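Local coordinates for protein glutamine synthetase (Helicobacter pylori, PDB 5ZLI) that belongs to the type I (GSI-beta) glutamine synthetases, dodecameric enzymes whose subunits pair a beta-Grasp domain with a larger catalytic domain, at residues Phe143-Ile148 with Thr262-Pro267. Residues are numbered along the deposited sequence; the frame is centred on the assembly and turned at random.
Sequences FIFDSI and TATFMP
Phe143 and Thr264 form an antiparallel hydrogen-bonded pair in the mixed sheet of the catalytic domain: Phe143 N donates to Thr264 O (3.0 Å), Thr264 N to Phe143 O (3.1 Å). Phe143 O also receives a CA-H...O contact from Ala263 CA at 3.2 Å. Ile144 and Ala263, a non-hydrogen-bonded pair, put their side chains on the face opposite those of Phe143, Phe145, Thr262 and Thr264, where Ala263 rests on helix 238-258. Phe145 closes a second pair with Thr262, its N 2.8 Å from Thr262 O, and Thr262 N returns a bond to Phe145 O. Phe143 CB lies above the rim of one face of the Phe145 ring, while Phe145 CE2 lies 3.7 Å from Thr264 CG2. At Asp146 and Ser147, both facing Asp162, a classic beta bulge turns the chain, so that Ile148 comes back with CG2 3.8 Å from Thr262 OG1. With OG1 anti to the backbone N (chi1 164°), the Thr262 hydroxyl hydrogen-bonds Tyr479 OH of a second subunit and Phe180 O of a third. Thr264 OG1 accepts from Met266 N in an ST turn. Backbone bonds thus fix the two strands, and the Thr262 hydroxyl, buried beside the Ile148 CG2 methyl, links strand 262-264 to two neighbouring subunits.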
loop_
_atom_site.group_PDB
_atom_site.type_symbol
_atom_site.label_atom_id
_atom_site.label_comp_id
_atom_site.label_asym_id
_atom_site.label_seq_id
_atom_site.Cartn_x
_atom_site.Cartn_y
_atom_site.Cartn_z
ATOM N N PHE B 143 11.056 -27.306 -24.128
ATOM C CA PHE B 143 10.799 -26.822 -22.787
ATOM C C PHE B 143 9.460 -26.122 -22.785
ATOM O O PHE B 143 9.106 -25.418 -23.733
ATOM C CB PHE B 143 11.851 -25.825 -22.302
ATOM C CG PHE B 143 13.120 -26.446 -21.830
ATOM C CD1 PHE B 143 13.270 -26.816 -20.492
ATOM C CD2 PHE B 143 14.171 -26.651 -22.710
ATOM C CE1 PHE B 143 14.441 -27.394 -20.043
ATOM C CE2 PHE B 143 15.354 -27.222 -22.271
ATOM C CZ PHE B 143 15.497 -27.598 -20.934
ATOM N N ILE B 144 8.741 -26.259 -21.701
ATOM C CA ILE B 144 7.510 -25.534 -21.534
ATOM C C ILE B 144 7.679 -24.695 -20.298
ATOM O O ILE B 144 7.805 -25.227 -19.194
ATOM C CB ILE B 144 6.304 -26.451 -21.425
ATOM C CG1 ILE B 144 6.129 -27.155 -22.774
ATOM C CG2 ILE B 144 5.097 -25.636 -20.899
ATOM C CD1 ILE B 144 4.779 -27.804 -22.987
ATOM N N PHE B 145 7.777 -23.400 -20.489
ATOM C CA PHE B 145 7.961 -22.475 -19.391
ATOM C C PHE B 145 6.650 -21.770 -19.035
ATOM O O PHE B 145 5.652 -21.841 -19.759
ATOM C CB PHE B 145 9.080 -21.495 -19.756
ATOM C CG PHE B 145 10.465 -22.139 -19.858
ATOM C CD1 PHE B 145 10.980 -22.901 -18.789
ATOM C CD2 PHE B 145 11.252 -21.961 -20.994
ATOM C CE1 PHE B 145 12.239 -23.473 -18.856
ATOM C CE2 PHE B 145 12.523 -22.527 -21.073
ATOM C CZ PHE B 145 13.016 -23.281 -20.009
ATOM N N ASP B 146 6.642 -21.129 -17.864
ATOM C CA ASP B 146 5.520 -20.265 -17.486
ATOM C C ASP B 146 5.706 -18.851 -17.999
ATOM O O ASP B 146 4.736 -18.189 -18.389
ATOM C CB ASP B 146 5.323 -20.228 -15.961
ATOM C CG ASP B 146 5.000 -21.580 -15.389
ATOM O OD1 ASP B 146 4.320 -22.349 -16.105
ATOM O OD2 ASP B 146 5.392 -21.867 -14.234
ATOM N N SER B 147 6.947 -18.389 -17.980
ATOM C CA SER B 147 7.268 -17.007 -18.254
ATOM C C SER B 147 8.651 -16.901 -18.867
ATOM O O SER B 147 9.562 -17.670 -18.553
ATOM C CB SER B 147 7.219 -16.184 -16.963
ATOM O OG SER B 147 7.706 -14.860 -17.153
ATOM N N ILE B 148 8.801 -15.917 -19.731
ATOM C CA ILE B 148 10.095 -15.542 -20.261
ATOM C C ILE B 148 10.109 -14.019 -20.277
ATOM O O ILE B 148 9.100 -13.405 -20.614
ATOM C CB ILE B 148 10.343 -16.187 -21.640
ATOM C CG1 ILE B 148 11.502 -15.496 -22.360
ATOM C CG2 ILE B 148 9.063 -16.292 -22.409
ATOM C CD1 ILE B 148 12.825 -15.611 -21.594
ATOM N N THR B 262 4.437 -21.005 -22.398
ATOM C CA THR B 262 5.261 -20.560 -23.508
ATOM C C THR B 262 6.346 -21.595 -23.703
ATOM O O THR B 262 7.016 -21.970 -22.739
ATOM C CB THR B 262 5.862 -19.171 -23.250
ATOM O OG1 THR B 262 6.941 -18.933 -24.170
ATOM C CG2 THR B 262 6.317 -19.020 -21.798
ATOM N N ALA B 263 6.478 -22.081 -24.925
ATOM C CA ALA B 263 7.390 -23.164 -25.252
ATOM C C ALA B 263 8.644 -22.618 -25.914
ATOM O O ALA B 263 8.707 -21.453 -26.284
ATOM C CB ALA B 263 6.694 -24.163 -26.174
ATOM N N THR B 264 9.659 -23.468 -26.039
ATOM C CA THR B 264 10.853 -23.158 -26.830
ATOM C C THR B 264 11.549 -24.452 -27.201
ATOM O O THR B 264 11.560 -25.407 -26.412
ATOM C CB THR B 264 11.887 -22.248 -26.115
ATOM O OG1 THR B 264 13.153 -22.281 -26.819
ATOM C CG2 THR B 264 12.124 -22.691 -24.720
ATOM N N PHE B 265 12.106 -24.489 -28.412
ATOM C CA PHE B 265 13.029 -25.559 -28.743
ATOM C C PHE B 265 14.492 -25.104 -28.740
ATOM O O PHE B 265 15.352 -25.863 -29.213
ATOM C CB PHE B 265 12.684 -26.168 -30.079
ATOM C CG PHE B 265 11.368 -26.891 -30.113
ATOM C CD1 PHE B 265 10.179 -26.195 -30.136
ATOM C CD2 PHE B 265 11.321 -28.260 -30.239
ATOM C CE1 PHE B 265 8.998 -26.855 -30.238
ATOM C CE2 PHE B 265 10.137 -28.914 -30.340
ATOM C CZ PHE B 265 8.983 -28.228 -30.340
ATOM N N MET B 266 14.803 -23.931 -28.132
ATOM C CA MET B 266 16.168 -23.389 -28.164
ATOM C C MET B 266 17.156 -24.292 -27.420
ATOM O O MET B 266 16.828 -24.851 -26.371
ATOM C CB MET B 266 16.209 -21.961 -27.581
ATOM C CG MET B 266 16.112 -21.811 -26.060
ATOM S SD MET B 266 16.065 -20.086 -25.469
ATOM C CE MET B 266 17.709 -19.577 -25.837
ATOM N N PRO B 267 18.389 -24.411 -27.916
ATOM C CA PRO B 267 19.315 -25.442 -27.387
ATOM C C PRO B 267 19.623 -25.370 -25.890
ATOM O O PRO B 267 19.662 -26.419 -25.255
ATOM C CB PRO B 267 20.566 -25.247 -28.257
ATOM C CG PRO B 267 20.083 -24.572 -29.474
ATOM C CD PRO B 267 18.943 -23.723 -29.082
#